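Cellulase (Bacteroides salanitronis, PDB 6WQY) probably hydrolyses internal beta-1,4-glucosidic bonds of cellulose and related plant polysaccharides, through a broad-specificity endoglucanase domain of glycoside hydrolase family 5. Local coordinates at residues N39-H44 and N99-V104; V248-Y253 and A292-T297. One frame throughout, in Å; residues are numbered along the deposited sequence. Where two conformers were deposited one is given.

Interaction 1 (N39-H44 and N99-V104); sequences NQLDAH and NRVAEV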
ATOM      1  N   ASN A  39       7.224  -0.909   9.006  1.00  8.65           N
ATOM      2  CA  ASN A  39       7.632  -1.148  10.397  1.00  9.36           C
ATOM      3  C   ASN A  39       7.869   0.168  11.130  1.00  8.78           C
ATOM      4  O   ASN A  39       8.817   0.318  11.896  1.00  9.61           O
ATOM      5  CB  ASN A  39       8.833  -2.079  10.504  1.00 10.35           C
ATOM      6  CG  ASN A  39       8.476  -3.536  10.280  1.00 11.00           C
ATOM      7  OD1 ASN A  39       7.384  -3.858   9.867  1.00 12.11           O
ATOM      8  ND2 ASN A  39       9.425  -4.425  10.566  1.00 12.90           N
ATOM      9  N   GLN A  40       6.966   1.118  10.914  1.00  8.46           N
ATOM     10  CA  GLN A  40       7.103   2.494  11.388  1.00  8.24           C
ATOM     11  C   GLN A  40       5.799   2.862  12.096  1.00  8.29           C
ATOM     12  O   GLN A  40       5.529   2.331  13.180  1.00  8.56           O
ATOM     13  CB  GLN A  40       7.514   3.398  10.231  1.00  8.58           C
ATOM     14  CG  GLN A  40       8.134   4.712  10.670  1.00  8.51           C
ATOM     15  CD  GLN A  40       9.581   4.572  11.094  1.00  8.10           C
ATOM     16  OE1 GLN A  40      10.364   3.862  10.476  1.00  9.07           O
ATOM     17  NE2 GLN A  40       9.954   5.283  12.146  1.00  9.43           N
ATOM     18  N   LEU A  41       4.952   3.722  11.513  1.00  8.24           N
ATOM     19  CA  LEU A  41       3.676   4.020  12.172  1.00  8.43           C
ATOM     20  C   LEU A  41       2.733   2.824  12.172  1.00  7.99           C
ATOM     21  O   LEU A  41       1.724   2.842  12.895  1.00  8.82           O
ATOM     22  CB  LEU A  41       3.011   5.256  11.581  1.00  8.49           C
ATOM     23  CG  LEU A  41       3.787   6.554  11.753  1.00  9.67           C
ATOM     24  CD1 LEU A  41       3.085   7.720  11.079  1.00 11.03           C
ATOM     25  CD2 LEU A  41       4.022   6.881  13.213  1.00 14.99           C
ATOM     26  N   ASP A  42       3.046   1.793  11.385  1.00  8.27           N
ATOM     27  CA  ASP A  42       2.335   0.527  11.439  1.00  8.00           C
ATOM     28  C   ASP A  42       2.720  -0.332  12.641  1.00  8.00           C
ATOM     29  O   ASP A  42       1.951  -1.239  13.011  1.00  8.43           O
ATOM     30  CB  ASP A  42       2.516  -0.287  10.140  1.00  8.51           C
ATOM     31  CG  ASP A  42       3.953  -0.315   9.609  1.00  8.76           C
ATOM     32  OD1 ASP A  42       4.613   0.750   9.550  1.00  8.96           O
ATOM     33  OD2 ASP A  42       4.409  -1.428   9.222  1.00 10.74           O
ATOM     34  N   ALA A  43       3.880  -0.089  13.239  1.00  8.76           N
ATOM     35  CA  ALA A  43       4.366  -0.935  14.318  1.00  9.19           C
ATOM     36  C   ALA A  43       3.505  -0.752  15.563  1.00  9.21           C
ATOM     37  O   ALA A  43       3.031   0.350  15.867  1.00 10.06           O
ATOM     38  CB  ALA A  43       5.816  -0.593  14.646  1.00  9.30           C
ATOM     39  N   HIS A  44       3.321  -1.842  16.295  1.00  9.92           N
ATOM     40  CA  HIS A  44       2.534  -1.805  17.517  1.00 10.62           C
ATOM     41  C   HIS A  44       3.079  -2.869  18.460  1.00 11.49           C
ATOM     42  O   HIS A  44       3.562  -3.916  18.020  1.00 12.66           O
ATOM     43  CB  HIS A  44       1.040  -2.007  17.250  1.00 11.84           C
ATOM     44  CG  HIS A  44       0.718  -3.282  16.543  1.00 11.91           C
ATOM     45  ND1 HIS A  44       0.213  -4.387  17.202  1.00 15.47           N
ATOM     46  CD2 HIS A  44       0.822  -3.630  15.242  1.00 11.76           C
ATOM     47  CE1 HIS A  44       0.023  -5.359  16.327  1.00 15.61           C
ATOM     48  NE2 HIS A  44       0.384  -4.927  15.131  1.00 12.39           N
ATOM     49  N   ASN A  99      -1.413  14.096  15.352  1.00 10.12           N
ATOM     50  CA  ASN A  99      -0.390  15.072  15.018  1.00 10.56           C
ATOM     51  C   ASN A  99       0.857  14.399  14.459  1.00  9.83           C
ATOM     52  O   ASN A  99       1.474  14.915  13.517  1.00 10.92           O
ATOM     53  CB  ASN A  99      -0.036  15.898  16.249  1.00 10.77           C
ATOM     54  CG  ASN A  99       0.976  16.969  15.929  1.00 11.98           C
ATOM     55  OD1 ASN A  99       0.620  18.056  15.467  1.00 13.12           O
ATOM     56  ND2 ASN A  99       2.243  16.679  16.163  1.00 12.66           N
ATOM     57  N   ARG A 100       1.274  13.271  15.038  1.00 10.15           N
ATOM     58  CA  ARG A 100       2.451  12.576  14.519  1.00  9.72           C
ATOM     59  C   ARG A 100       2.227  12.126  13.075  1.00  9.65           C
ATOM     60  O   ARG A 100       3.120  12.245  12.227  1.00  9.79           O
ATOM     61  CB  ARG A 100       2.811  11.380  15.398  1.00 10.10           C
ATOM     62  CG  ARG A 100       3.971  10.547  14.873  1.00 10.19           C
ATOM     63  CD  ARG A 100       5.239  11.375  14.710  1.00 10.92           C
ATOM     64  NE  ARG A 100       6.347  10.585  14.190  1.00 10.30           N
ATOM     65  CZ  ARG A 100       7.403  11.101  13.581  1.00 10.52           C
ATOM     66  NH1 ARG A 100       7.508  12.407  13.388  1.00 11.39           N
ATOM     67  NH2 ARG A 100       8.347  10.285  13.133  1.00 11.04           N
ATOM     68  N   VAL A 101       1.046  11.583  12.781  1.00  9.24           N
ATOM     69  CA  VAL A 101       0.741  11.222  11.397  1.00  9.68           C
ATOM     70  C   VAL A 101       0.870  12.460  10.508  1.00  8.92           C
ATOM     71  O   VAL A 101       1.444  12.408   9.406  1.00  9.30           O
ATOM     72  CB  VAL A 101      -0.661  10.583  11.308  1.00  9.92           C
ATOM     73  CG1 VAL A 101      -1.029  10.298   9.867  1.00 10.32           C
ATOM     74  CG2 VAL A 101      -0.715   9.300  12.126  1.00  9.65           C
ATOM     75  N   ALA A 102       0.343  13.597  10.977  1.00  9.72           N
ATOM     76  CA  ALA A 102       0.457  14.838  10.219  1.00 10.58           C
ATOM     77  C   ALA A 102       1.903  15.289  10.054  1.00 10.30           C
ATOM     78  O   ALA A 102       2.243  15.893   9.020  1.00 10.62           O
ATOM     79  CB  ALA A 102      -0.388  15.933  10.881  1.00 11.11           C
ATOM     80  N   GLU A 103       2.767  15.026  11.035  1.00 10.01           N
ATOM     81  CA  GLU A 103       4.183  15.351  10.871  1.00 10.23           C
ATOM     82  C   GLU A 103       4.782  14.573   9.706  1.00  9.88           C
ATOM     83  O   GLU A 103       5.514  15.126   8.881  1.00 10.38           O
ATOM     84  CB  GLU A 103       4.960  15.043  12.151  1.00 11.17           C
ATOM     85  CG  GLU A 103       4.683  16.003  13.279  1.00 13.16           C
ATOM     86  CD  GLU A 103       5.413  15.675  14.565  1.00 13.28           C
ATOM     87  OE1 GLU A 103       6.107  14.638  14.655  1.00 15.16           O
ATOM     88  OE2 GLU A 103       5.279  16.476  15.528  1.00 16.93           O
ATOM     89  N   VAL A 104       4.497  13.281   9.642  1.00  9.66           N
ATOM     90  CA  VAL A 104       5.080  12.433   8.610  1.00  9.39           C
ATOM     91  C   VAL A 104       4.504  12.786   7.243  1.00  9.74           C
ATOM     92  O   VAL A 104       5.251  12.885   6.263  1.00 10.04           O
ATOM     93  CB  VAL A 104       4.913  10.950   8.988  1.00  9.60           C
ATOM     94  CG1 VAL A 104       5.493  10.056   7.904  1.00 10.36           C
ATOM     95  CG2 VAL A 104       5.605  10.670  10.315  1.00 10.50           C
TER
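Leu41 projects from its loop onto three side chains of the helix through 99-104, an example of one branched residue joining loop to helix. Its two methyls divide the work. Leu41 CD1 lies 4.0 Å from Val104 CG2, the two side chains running past each other in opposite senses, and it also rests 4.2 Å from Val101 CG2. Leu41 CD2 meets the aliphatic stem of Arg100 obliquely, 4.0 Å from Arg100 CG. The long arginine folds back at its second torsion (chi2 58°), which brings one face of its guanidinium over Val104, with CG2 3.7 Å above the plane. In that plane, Arg100 NH1 forms a 2.9 Å salt bridge to Glu103 OE1, and Glu51 takes a second salt bridge from NH2, fixing the charged end while its stem serves as an apolar surface. The loop is shaped by a type I turn from Gln40 to Ala43 and by Asp42, whose OD1 accepts a nearly straight 2.7 Å bond from Gln40 N, 48° above the carboxylate plane. Leu41 and Val104 both touch Ile77 of strand 74-77, which places the contact where the loop after strand 34-37 meets the second barrel strand and helix 95-110.

Interaction 2 (V248-Y253 and A292-T297); sequences VAVHFY and AKMKET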
ATOM      1  N   VAL A 248      -8.065   1.110  -7.162  1.00  8.83           N
ATOM      2  CA  VAL A 248      -8.053  -0.230  -6.577  1.00  9.00           C
ATOM      3  C   VAL A 248      -6.651  -0.549  -6.084  1.00  8.95           C
ATOM      4  O   VAL A 248      -5.682  -0.499  -6.848  1.00  9.99           O
ATOM      5  CB  VAL A 248      -8.501  -1.271  -7.606  1.00 10.16           C
ATOM      6  CG1 VAL A 248      -8.585  -2.654  -6.983  1.00 11.92           C
ATOM      7  CG2 VAL A 248      -9.844  -0.878  -8.228  1.00 11.22           C
ATOM      8  N   ALA A 249      -6.538  -0.908  -4.812  1.00  8.85           N
ATOM      9  CA  ALA A 249      -5.262  -1.253  -4.200  1.00  8.95           C
ATOM     10  C   ALA A 249      -5.082  -2.763  -4.171  1.00  8.32           C
ATOM     11  O   ALA A 249      -5.954  -3.472  -3.675  1.00  9.74           O
ATOM     12  CB  ALA A 249      -5.219  -0.723  -2.763  1.00  9.92           C
ATOM     13  N   VAL A 250      -3.933  -3.253  -4.676  1.00  8.73           N
ATOM     14  CA  VAL A 250      -3.539  -4.651  -4.538  1.00  8.45           C
ATOM     15  C   VAL A 250      -2.111  -4.703  -4.007  1.00  7.61           C
ATOM     16  O   VAL A 250      -1.354  -3.742  -4.110  1.00  8.14           O
ATOM     17  CB  VAL A 250      -3.660  -5.451  -5.850  1.00  8.65           C
ATOM     18  CG1 VAL A 250      -5.109  -5.522  -6.302  1.00 10.10           C
ATOM     19  CG2 VAL A 250      -2.773  -4.884  -6.930  1.00 10.32           C
ATOM     20  N   HIS A 251      -1.736  -5.856  -3.462  1.00  7.71           N
ATOM     21  CA  HIS A 251      -0.354  -6.119  -3.065  1.00  7.64           C
ATOM     22  C   HIS A 251       0.166  -7.288  -3.886  1.00  7.75           C
ATOM     23  O   HIS A 251      -0.601  -8.176  -4.275  1.00  8.99           O
ATOM     24  CB  HIS A 251      -0.235  -6.429  -1.564  1.00  7.92           C
ATOM     25  CG  HIS A 251      -0.619  -5.277  -0.684  1.00  7.85           C
ATOM     26  ND1 HIS A 251      -0.699  -5.362   0.688  1.00  7.51           N
ATOM     27  CD2 HIS A 251      -0.931  -3.998  -0.990  1.00  7.47           C
ATOM     28  CE1 HIS A 251      -1.048  -4.186   1.190  1.00  7.99           C
ATOM     29  NE2 HIS A 251      -1.199  -3.335   0.194  1.00  8.11           N
ATOM     30  N   PHE A 252       1.475  -7.292  -4.156  1.00  7.96           N
ATOM     31  CA  PHE A 252       2.050  -8.302  -5.036  1.00  8.30           C
ATOM     32  C   PHE A 252       3.451  -8.663  -4.573  1.00  7.92           C
ATOM     33  O   PHE A 252       4.388  -7.885  -4.779  1.00  8.63           O
ATOM     34  CB  PHE A 252       2.096  -7.830  -6.491  1.00  8.94           C
ATOM     35  CG  PHE A 252       2.638  -8.864  -7.435  1.00  8.72           C
ATOM     36  CD1 PHE A 252       1.827  -9.894  -7.893  1.00  9.06           C
ATOM     37  CD2 PHE A 252       3.959  -8.826  -7.858  1.00  9.70           C
ATOM     38  CE1 PHE A 252       2.319 -10.846  -8.763  1.00 10.27           C
ATOM     39  CE2 PHE A 252       4.452  -9.778  -8.723  1.00 10.64           C
ATOM     40  CZ  PHE A 252       3.632 -10.786  -9.172  1.00 10.27           C
ATOM     41  N   TYR A 253       3.588  -9.856  -4.011  1.00  8.26           N
ATOM     42  CA  TYR A 253       4.866 -10.385  -3.559  1.00  8.74           C
ATOM     43  C   TYR A 253       5.193 -11.719  -4.225  1.00  8.91           C
ATOM     44  O   TYR A 253       6.143 -12.405  -3.813  1.00  9.77           O
ATOM     45  CB  TYR A 253       4.863 -10.573  -2.052  1.00  9.97           C
ATOM     46  CG  TYR A 253       4.834  -9.310  -1.218  1.00  9.16           C
ATOM     47  CD1 TYR A 253       5.992  -8.566  -1.047  1.00  9.76           C
ATOM     48  CD2 TYR A 253       3.678  -8.898  -0.565  1.00  8.68           C
ATOM     49  CE1 TYR A 253       6.008  -7.452  -0.234  1.00  9.99           C
ATOM     50  CE2 TYR A 253       3.683  -7.768   0.235  1.00  9.03           C
ATOM     51  CZ  TYR A 253       4.853  -7.052   0.407  1.00  8.40           C
ATOM     52  OH  TYR A 253       4.951  -5.976   1.255  1.00  9.38           O
ATOM     53  N   ALA A 292      -1.915  -8.722 -16.073  1.00 11.99           N
ATOM     54  CA  ALA A 292      -2.879  -8.700 -17.170  1.00 12.46           C
ATOM     55  C   ALA A 292      -4.307  -8.771 -16.651  1.00 12.28           C
ATOM     56  O   ALA A 292      -5.217  -8.181 -17.254  1.00 13.21           O
ATOM     57  CB  ALA A 292      -2.600  -9.845 -18.139  1.00 13.53           C
ATOM     58  N   LYS A 293      -4.539  -9.492 -15.549  1.00 11.99           N
ATOM     59  CA  LYS A 293      -5.887  -9.537 -14.978  1.00 12.10           C
ATOM     60  C   LYS A 293      -6.300  -8.161 -14.490  1.00 11.77           C
ATOM     61  O   LYS A 293      -7.441  -7.726 -14.706  1.00 12.59           O
ATOM     62  CB  LYS A 293      -5.942 -10.553 -13.835  1.00 13.17           C
ATOM     63  CG  LYS A 293      -5.688 -11.985 -14.258  1.00 12.72           C
ATOM     64  CD  LYS A 293      -5.609 -12.942 -13.082  1.00 13.36           C
ATOM     65  CE  LYS A 293      -5.334 -14.356 -13.538  1.00 15.15           C
ATOM     66  NZ  LYS A 293      -5.039 -15.275 -12.398  1.00 14.27           N
ATOM     67  N   MET A 294      -5.382  -7.457 -13.827  1.00 11.34           N
ATOM     68  CA  MET A 294      -5.678  -6.110 -13.358  1.00 11.18           C
ATOM     69  C   MET A 294      -5.926  -5.163 -14.526  1.00 11.62           C
ATOM     70  O   MET A 294      -6.813  -4.298 -14.463  1.00 12.16           O
ATOM     71  CB  MET A 294      -4.517  -5.580 -12.513  1.00 11.15           C
ATOM     72  CG  MET A 294      -4.356  -6.282 -11.176  1.00 10.91           C
ATOM     73  SD  MET A 294      -5.784  -6.098 -10.052  1.00 11.15           S
ATOM     74  CE  MET A 294      -5.669  -4.350  -9.685  1.00 11.48           C
ATOM     75  N   LYS A 295      -5.154  -5.314 -15.609  1.00 11.86           N
ATOM     76  CA  LYS A 295      -5.333  -4.442 -16.765  1.00 12.46           C
ATOM     77  C   LYS A 295      -6.676  -4.699 -17.438  1.00 13.78           C
ATOM     78  O   LYS A 295      -7.371  -3.755 -17.823  1.00 14.05           O
ATOM     79  CB  LYS A 295      -4.184  -4.644 -17.750  1.00 13.72           C
ATOM     80  CG  LYS A 295      -4.303  -3.796 -19.002  1.00 15.72           C
ATOM     81  CD  LYS A 295      -3.100  -3.982 -19.920  1.00 20.25           C
ATOM     82  CE  LYS A 295      -3.413  -3.547 -21.346  1.00 30.07           C
ATOM     83  NZ  LYS A 295      -3.725  -2.101 -21.419  1.00 31.27           N
ATOM     84  N   GLU A 296      -7.061  -5.968 -17.577  0.54 14.09           N
ATOM     85  CA  GLU A 296      -8.312  -6.307 -18.252  0.54 15.49           C
ATOM     86  C   GLU A 296      -9.524  -5.885 -17.432  0.54 15.41           C
ATOM     87  O   GLU A 296     -10.514  -5.389 -17.987  0.54 14.70           O
ATOM     88  CB  GLU A 296      -8.353  -7.814 -18.526  0.54 18.47           C
ATOM     89  CG  GLU A 296      -9.727  -8.357 -18.912  0.54 29.72           C
ATOM     90  CD  GLU A 296      -9.694  -9.841 -19.248  0.54 30.45           C
ATOM     91  OE1 GLU A 296      -8.735 -10.276 -19.919  0.54 34.98           O
ATOM     92  OE2 GLU A 296     -10.621 -10.568 -18.832  0.54 37.66           O
ATOM     93  N   THR A 297      -9.474  -6.079 -16.111  1.00 13.05           N
ATOM     94  CA  THR A 297     -10.636  -5.834 -15.276  1.00 13.45           C
ATOM     95  C   THR A 297     -10.774  -4.368 -14.896  1.00 13.15           C
ATOM     96  O   THR A 297     -11.898  -3.857 -14.816  1.00 14.64           O
ATOM     97  CB  THR A 297     -10.568  -6.710 -14.022  1.00 13.79           C
ATOM     98  OG1 THR A 297     -10.540  -8.092 -14.413  1.00 16.31           O
ATOM     99  CG2 THR A 297     -11.758  -6.457 -13.115  1.00 15.52           C
TER
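Val248, the first residue of this strand segment to meet the helix, turns its side chain toward 292-297 and brings CG1 to 4.3 Å from Met294 CE. This is the lighter of the two touches, and Phe235, Thr231 and Phe298 also pack on the same valine. Ala249 points the other way, as expected one step along a strand. Val250 faces the helix again and carries most of the contact: its CG1 stands 3.6 Å from Met294 CE and 3.9 Å from Met294 SD, while CG2 is 4.0 Å from the same methyl. The two side chains reach toward each other and meet at their ends. Met294 achieves this with a chain bent at both chi2 (-62°) and chi3 (-68°), which curls the thioether so that its terminal methyl bears on both valine branches. Ile228 and Val232 of helix 228-234, with Ala305 of the next strand, also touch Met294. Beyond Val250 the segment serves other partners. His251 ND1 is hydrogen-bonded to Glu174, Phe252 makes an edge-to-face pair with Phe291, and Tyr253 OH is hydrogen-bonded to Glu309 OE1. No hydrogen bond joins the two segments; the example illustrates packing of a barrel strand against the surrounding helix layer of a TIM barrel, where buried methyl and thioether groups meet by dispersion and the hydrophobic effect, without directional bonds to set the geometry.

Interactions 1 and 2 lie on opposite sides of the chain's centre within a single TIM-barrel domain, their centres about 27 Å apart and their nearest atoms about 9 Å apart without touching. They follow in series along the chain: the first is complete before the second begins. Interaction 1 joins the loop after the first barrel strand, 34-37, to helix 95-110, whereas interaction 2 sets the sixth strand, 246-251, against helix 284-299. Both contacts lie around the same closed eight-stranded parallel sheet, interaction 2 on one of its strands and interaction 1 on the loop that follows another. Together they illustrate how separate apolar contacts around the barrel attach the surrounding helices.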